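PDB 3KNY: uncharacterized protein, which is of unknown function but is probably a membrane-anchored lipoprotein of the gut bacterium Bacteroides thetaiotaomicron. Local coordinates for residues P31-E36 with F59-I64; E13-F18 with R52-Y57. All coordinates share one frame; numbering follows the deposited sequence.

Contact 1: residues P31-E36 with F59-I64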
loop_
_atom_site.group_PDB
_atom_site.type_symbol
_atom_site.label_atom_id
_atom_site.label_comp_id
_atom_site.label_asym_id
_atom_site.label_seq_id
_atom_site.Cartn_x
_atom_site.Cartn_y
_atom_site.Cartn_z
ATOM N N PRO A 31 9.631 -1.446 11.896
ATOM C CA PRO A 31 11.059 -1.748 11.752
ATOM C C PRO A 31 11.897 -0.918 12.706
ATOM O O PRO A 31 11.609 0.267 12.886
ATOM C CB PRO A 31 11.376 -1.369 10.287
ATOM C CG PRO A 31 10.103 -0.885 9.679
ATOM C CD PRO A 31 8.979 -1.299 10.586
ATOM N N ASP A 32 12.914 -1.528 13.307
ATOM C CA ASP A 32 13.693 -0.827 14.294
ATOM C C ASP A 32 14.163 0.533 13.784
ATOM O O ASP A 32 13.966 1.549 14.447
ATOM C CB ASP A 32 14.907 -1.633 14.753
ATOM C CG ASP A 32 15.633 -0.952 15.911
ATOM O OD1 ASP A 32 14.947 -0.546 16.867
ATOM O OD2 ASP A 32 16.871 -0.786 15.864
ATOM N N TRP A 33 14.755 0.562 12.596
ATOM C CA TRP A 33 15.330 1.803 12.088
ATOM C C TRP A 33 14.381 3.012 12.145
ATOM O O TRP A 33 14.828 4.162 12.274
ATOM C CB TRP A 33 15.866 1.599 10.671
ATOM C CG TRP A 33 14.829 1.435 9.644
ATOM C CD1 TRP A 33 14.306 0.269 9.193
ATOM C CD2 TRP A 33 14.184 2.480 8.909
ATOM N NE1 TRP A 33 13.365 0.519 8.228
ATOM C CE2 TRP A 33 13.271 1.869 8.034
ATOM C CE3 TRP A 33 14.286 3.877 8.911
ATOM C CZ2 TRP A 33 12.468 2.599 7.166
ATOM C CZ3 TRP A 33 13.477 4.607 8.042
ATOM C CH2 TRP A 33 12.583 3.963 7.183
ATOM N N VAL A 34 13.077 2.752 12.041
ATOM C CA VAL A 34 12.073 3.820 12.045
ATOM C C VAL A 34 12.134 4.667 13.308
ATOM O O VAL A 34 12.075 5.896 13.239
ATOM C CB VAL A 34 10.635 3.265 11.863
ATOM C CG1 VAL A 34 9.604 4.326 12.184
ATOM C CG2 VAL A 34 10.453 2.788 10.460
ATOM N N SER A 35 12.296 4.003 14.452
ATOM C CA SER A 35 12.288 4.677 15.757
ATOM C C SER A 35 13.365 5.733 15.915
ATOM O O SER A 35 13.379 6.440 16.916
ATOM C CB SER A 35 12.396 3.662 16.908
ATOM O OG SER A 35 13.670 3.041 16.964
ATOM N N GLU A 36 14.286 5.823 14.961
ATOM C CA GLU A 36 15.334 6.836 15.008
ATOM C C GLU A 36 14.994 8.025 14.152
ATOM O O GLU A 36 15.723 9.010 14.140
ATOM C CB GLU A 36 16.662 6.258 14.554
ATOM C CG GLU A 36 17.492 5.716 15.686
ATOM C CD GLU A 36 18.714 5.010 15.174
ATOM O OE1 GLU A 36 18.587 4.245 14.190
ATOM O OE2 GLU A 36 19.800 5.219 15.748
ATOM N N PHE A 59 9.335 6.014 2.936
ATOM C CA PHE A 59 9.329 7.467 2.852
ATOM C C PHE A 59 10.165 8.202 3.893
ATOM O O PHE A 59 10.482 9.379 3.716
ATOM C CB PHE A 59 7.910 7.977 2.957
ATOM C CG PHE A 59 7.371 7.994 4.352
ATOM C CD1 PHE A 59 6.938 6.818 4.965
ATOM C CD2 PHE A 59 7.264 9.199 5.049
ATOM C CE1 PHE A 59 6.414 6.839 6.250
ATOM C CE2 PHE A 59 6.739 9.227 6.328
ATOM C CZ PHE A 59 6.309 8.041 6.931
ATOM N N LEU A 60 10.484 7.539 5.001
ATOM C CA LEU A 60 11.339 8.142 6.031
ATOM C C LEU A 60 12.796 8.081 5.602
ATOM O O LEU A 60 13.654 8.639 6.271
ATOM C CB LEU A 60 11.149 7.454 7.394
ATOM C CG LEU A 60 9.815 7.712 8.110
ATOM C CD1 LEU A 60 9.640 6.765 9.279
ATOM C CD2 LEU A 60 9.704 9.151 8.573
ATOM N N LYS A 61 13.082 7.423 4.483
ATOM C CA LYS A 61 14.436 7.365 3.980
ATOM C C LYS A 61 14.717 8.542 3.037
ATOM O O LYS A 61 15.454 8.408 2.067
ATOM C CB LYS A 61 14.692 6.022 3.291
ATOM C CG LYS A 61 14.401 4.804 4.177
ATOM C CD LYS A 61 15.444 3.677 3.993
ATOM C CE LYS A 61 14.824 2.273 4.133
ATOM N NZ LYS A 61 13.806 1.942 3.049
ATOM N N LYS A 62 14.164 9.711 3.345
ATOM C CA LYS A 62 14.260 10.857 2.452
ATOM C C LYS A 62 13.833 12.110 3.195
ATOM O O LYS A 62 12.976 12.058 4.071
ATOM C CB LYS A 62 13.349 10.638 1.240
ATOM C CG LYS A 62 13.741 11.388 -0.030
ATOM C CD LYS A 62 12.895 10.916 -1.231
ATOM C CE LYS A 62 13.355 9.547 -1.761
ATOM N NZ LYS A 62 12.349 8.904 -2.657
ATOM N N ASP A 63 14.415 13.238 2.822
ATOM C CA ASP A 63 14.148 14.488 3.515
ATOM C C ASP A 63 12.750 14.997 3.194
ATOM O O ASP A 63 12.445 15.278 2.047
ATOM C CB ASP A 63 15.191 15.530 3.127
ATOM C CG ASP A 63 16.613 15.050 3.365
ATOM O OD1 ASP A 63 16.819 14.159 4.225
ATOM O OD2 ASP A 63 17.524 15.570 2.681
ATOM N N ILE A 64 11.922 15.123 4.227
ATOM C CA ILE A 64 10.519 15.515 4.101
ATOM C C ILE A 64 10.358 16.942 4.597
ATOM O O ILE A 64 10.771 17.235 5.699
ATOM C CB ILE A 64 9.604 14.620 5.007
ATOM C CG1 ILE A 64 9.965 13.120 4.907
ATOM C CG2 ILE A 64 8.138 14.870 4.706
ATOM C CD1 ILE A 64 10.895 12.587 6.061
#
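Trp33 pushes the six-membered end of its indole against Leu60 and Lys61, and this aromatic wedge carries most of the contact. On the tight side Leu60 comes to the rim of the indole, its CB lying 3.7 Å from Trp33 CZ3. Val34 CG2, from the next residue in the chain, packs on one face of the indole, over its centre. The other valine methyl, Val34 CG1, turns to Leu60 CD1 at 3.8 Å. Valine and leucine suit these buried places because their branched, apolar ends fill space and demand no polar partner. The opposite indole face belongs to the looser side, where the aliphatic chain of exposed Lys61 bends across it. Lys61 CE stands over this face, 3.9 Å from Trp33 CZ2 and 27° off the normal of the six-membered ring, a CH-pi contact displaced toward the rim; lysine suits this exposed place because its methylenes can cover the ring while the charged end is likely to reach solvent. The torsion that sets Trp33 CG between backbone N and carbonyl carbon (chi1 71°) swings the indole toward Leu60. Ser35 OG bonds back to Asp32 O at 2.9 Å, a bond within the 3-10 turn that carries Trp33. The arrangement is apolar packing between two chain segments that precede helices, a 3-10 turn before helix 40-49 and the loop before helix 66-84.

Contact 2: residues E13-F18 with R52-Y57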
loop_
_atom_site.group_PDB
_atom_site.type_symbol
_atom_site.label_atom_id
_atom_site.label_comp_id
_atom_site.label_asym_id
_atom_site.label_seq_id
_atom_site.Cartn_x
_atom_site.Cartn_y
_atom_site.Cartn_z
ATOM N N GLU A 13 -5.868 -10.144 3.949
ATOM C CA GLU A 13 -5.679 -10.447 5.336
ATOM C C GLU A 13 -4.215 -10.281 5.743
ATOM O O GLU A 13 -3.310 -10.166 4.902
ATOM C CB GLU A 13 -6.209 -11.852 5.603
ATOM C CG GLU A 13 -5.332 -12.970 5.015
ATOM C CD GLU A 13 -5.980 -14.364 5.077
ATOM O OE1 GLU A 13 -6.962 -14.588 5.822
ATOM O OE2 GLU A 13 -5.496 -15.227 4.333
ATOM N N PRO A 14 -3.956 -10.245 7.054
ATOM C CA PRO A 14 -2.585 -9.988 7.497
ATOM C C PRO A 14 -1.614 -11.083 7.076
ATOM O O PRO A 14 -1.994 -12.257 7.010
ATOM C CB PRO A 14 -2.732 -9.938 9.007
ATOM C CG PRO A 14 -4.129 -9.585 9.245
ATOM C CD PRO A 14 -4.888 -10.281 8.187
HETATM N N MSE A 15 -0.381 -10.695 6.768
HETATM C CA MSE A 15 0.608 -11.650 6.287
HETATM C C MSE A 15 1.006 -12.615 7.396
HETATM O O MSE A 15 0.860 -12.302 8.581
HETATM C CB MSE A 15 1.809 -10.930 5.650
HETATM C CG MSE A 15 2.590 -9.936 6.497
HETATM SE SE MSE A 15 3.813 -8.905 5.360
HETATM C CE MSE A 15 2.753 -7.335 5.017
ATOM N N GLN A 16 1.459 -13.810 7.012
ATOM C CA GLN A 16 1.872 -14.849 7.987
ATOM C C GLN A 16 3.355 -14.735 8.363
ATOM O O GLN A 16 3.723 -15.009 9.501
ATOM C CB GLN A 16 1.552 -16.257 7.457
ATOM C CG GLN A 16 0.062 -16.473 7.072
ATOM C CD GLN A 16 -0.896 -16.428 8.271
ATOM O OE1 GLN A 16 -0.481 -16.521 9.431
ATOM N NE2 GLN A 16 -2.185 -16.298 7.986
ATOM N N SER A 17 4.191 -14.335 7.398
ATOM C CA SER A 17 5.602 -14.067 7.640
ATOM C C SER A 17 5.976 -12.761 6.981
ATOM O O SER A 17 5.342 -12.347 6.017
ATOM C CB SER A 17 6.490 -15.158 7.033
ATOM O OG SER A 17 6.799 -14.855 5.673
ATOM N N PHE A 18 7.060 -12.170 7.485
ATOM C CA PHE A 18 7.710 -10.981 6.920
ATOM C C PHE A 18 7.928 -11.099 5.397
ATOM O O PHE A 18 7.855 -10.113 4.654
ATOM C CB PHE A 18 9.083 -10.777 7.609
ATOM C CG PHE A 18 9.005 -10.181 9.026
ATOM C CD1 PHE A 18 8.381 -10.867 10.083
ATOM C CD2 PHE A 18 9.589 -8.937 9.303
ATOM C CE1 PHE A 18 8.319 -10.310 11.377
ATOM C CE2 PHE A 18 9.530 -8.383 10.594
ATOM C CZ PHE A 18 8.895 -9.070 11.629
ATOM N N ARG A 52 -3.761 -1.839 12.178
ATOM C CA ARG A 52 -4.766 -1.977 11.100
ATOM C C ARG A 52 -4.185 -2.012 9.701
ATOM O O ARG A 52 -4.868 -2.464 8.784
ATOM C CB ARG A 52 -5.756 -0.815 11.135
ATOM C CG ARG A 52 -6.533 -0.708 12.409
ATOM C CD ARG A 52 -7.581 -1.783 12.491
ATOM N NE ARG A 52 -8.374 -1.570 13.684
ATOM C CZ ARG A 52 -8.007 -1.948 14.899
ATOM N NH1 ARG A 52 -6.863 -2.604 15.081
ATOM N NH2 ARG A 52 -8.798 -1.673 15.936
ATOM N N TYR A 53 -2.961 -1.515 9.534
ATOM C CA TYR A 53 -2.337 -1.396 8.220
ATOM C C TYR A 53 -0.961 -2.037 8.250
ATOM O O TYR A 53 -0.259 -1.978 9.270
ATOM C CB TYR A 53 -2.149 0.074 7.831
ATOM C CG TYR A 53 -3.409 0.870 7.671
ATOM C CD1 TYR A 53 -4.017 1.493 8.764
ATOM C CD2 TYR A 53 -3.994 1.026 6.406
ATOM C CE1 TYR A 53 -5.192 2.243 8.602
ATOM C CE2 TYR A 53 -5.163 1.764 6.234
ATOM C CZ TYR A 53 -5.757 2.371 7.325
ATOM O OH TYR A 53 -6.905 3.094 7.130
ATOM N N GLU A 54 -0.573 -2.639 7.137
ATOM C CA GLU A 54 0.760 -3.154 7.005
ATOM C C GLU A 54 1.473 -2.104 6.202
ATOM O O GLU A 54 1.156 -1.899 5.037
ATOM C CB GLU A 54 0.753 -4.529 6.368
ATOM C CG GLU A 54 0.223 -5.573 7.362
ATOM C CD GLU A 54 -0.051 -6.932 6.750
ATOM O OE1 GLU A 54 -0.537 -6.982 5.580
ATOM O OE2 GLU A 54 0.197 -7.940 7.461
ATOM N N ILE A 55 2.428 -1.436 6.855
ATOM C CA ILE A 55 2.960 -0.149 6.415
ATOM C C ILE A 55 4.359 -0.236 5.788
ATOM O O ILE A 55 5.246 -0.914 6.281
ATOM C CB ILE A 55 2.992 0.836 7.621
ATOM C CG1 ILE A 55 1.606 0.927 8.278
ATOM C CG2 ILE A 55 3.448 2.212 7.192
ATOM C CD1 ILE A 55 1.521 1.787 9.569
ATOM N N ASN A 56 4.538 0.459 4.681
ATOM C CA ASN A 56 5.846 0.608 4.072
ATOM C C ASN A 56 6.399 1.950 4.534
ATOM O O ASN A 56 5.823 2.988 4.234
ATOM C CB ASN A 56 5.766 0.558 2.546
ATOM C CG ASN A 56 7.103 0.813 1.895
ATOM O OD1 ASN A 56 7.924 1.528 2.441
ATOM N ND2 ASN A 56 7.327 0.238 0.725
ATOM N N TYR A 57 7.529 1.909 5.247
ATOM C CA TYR A 57 8.161 3.106 5.828
ATOM C C TYR A 57 9.218 3.744 4.915
ATOM O O TYR A 57 9.886 4.680 5.329
ATOM C CB TYR A 57 8.740 2.784 7.222
ATOM C CG TYR A 57 7.666 2.504 8.271
ATOM C CD1 TYR A 57 6.981 3.551 8.904
ATOM C CD2 TYR A 57 7.320 1.197 8.616
ATOM C CE1 TYR A 57 5.968 3.300 9.869
ATOM C CE2 TYR A 57 6.305 0.934 9.569
ATOM C CZ TYR A 57 5.641 1.993 10.192
ATOM O OH TYR A 57 4.650 1.719 11.120
#
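The carboxylate of Glu54 has the methyl of Met15, here selenomethionine, over one face, with Met15 CE lying against Glu54 CD. Beyond OE2, displaced to the other side of the carboxylate plane, lies Pro14, whose CB is 3.9 Å from Glu54 OE2. At its edge the group takes a backbone hydrogen bond: Met15 N donates to the syn lone pair of Glu54 OE2 at 2.9 Å, almost straight at 167°. Pro14 has no amide hydrogen to give; the donor is the amide of the following residue. In the fold this pins the loop that follows strand 7-10 to strand 53-55, a short member of the mixed sheet that runs parallel to strand 93-97. Glutamate suits the place because its chain, extended beyond CG, carries a two-oxygen acceptor out from the strand, and Glu54 OE1 has a second partner in Tyr91 OH. Shortened to an alanine, this position would probably leave the Met15 amide and the Tyr91 hydroxyl without the carboxylate that both now bond, and the loop freer to shift. The flexible methionine chain bends at its selenium (chi3 95°) to bring CE back against the glutamate, and it also touches Phe94 of the neighbouring strand.

In the fold
From the N terminus, strand 7-10 runs into a long loop whose early part, 13-18, opens contact 2 and whose later part, 31-36, opens contact 1. The chain then forms helix 40-49 and returns along 52-57, closing contact 2, before 59-64 closes contact 1 ahead of helix 66-84. The two closures therefore cross rather than nest, and both enclose helix 40-49. Their centres lie about 17 Å apart, yet they meet through Tyr57, on which Pro31, Trp33 and Val34 pack. Contact 2 ties the loop to the mixed sheet, whereas contact 1 joins the approaches to the two helices; both later segments fall within the run 52-64.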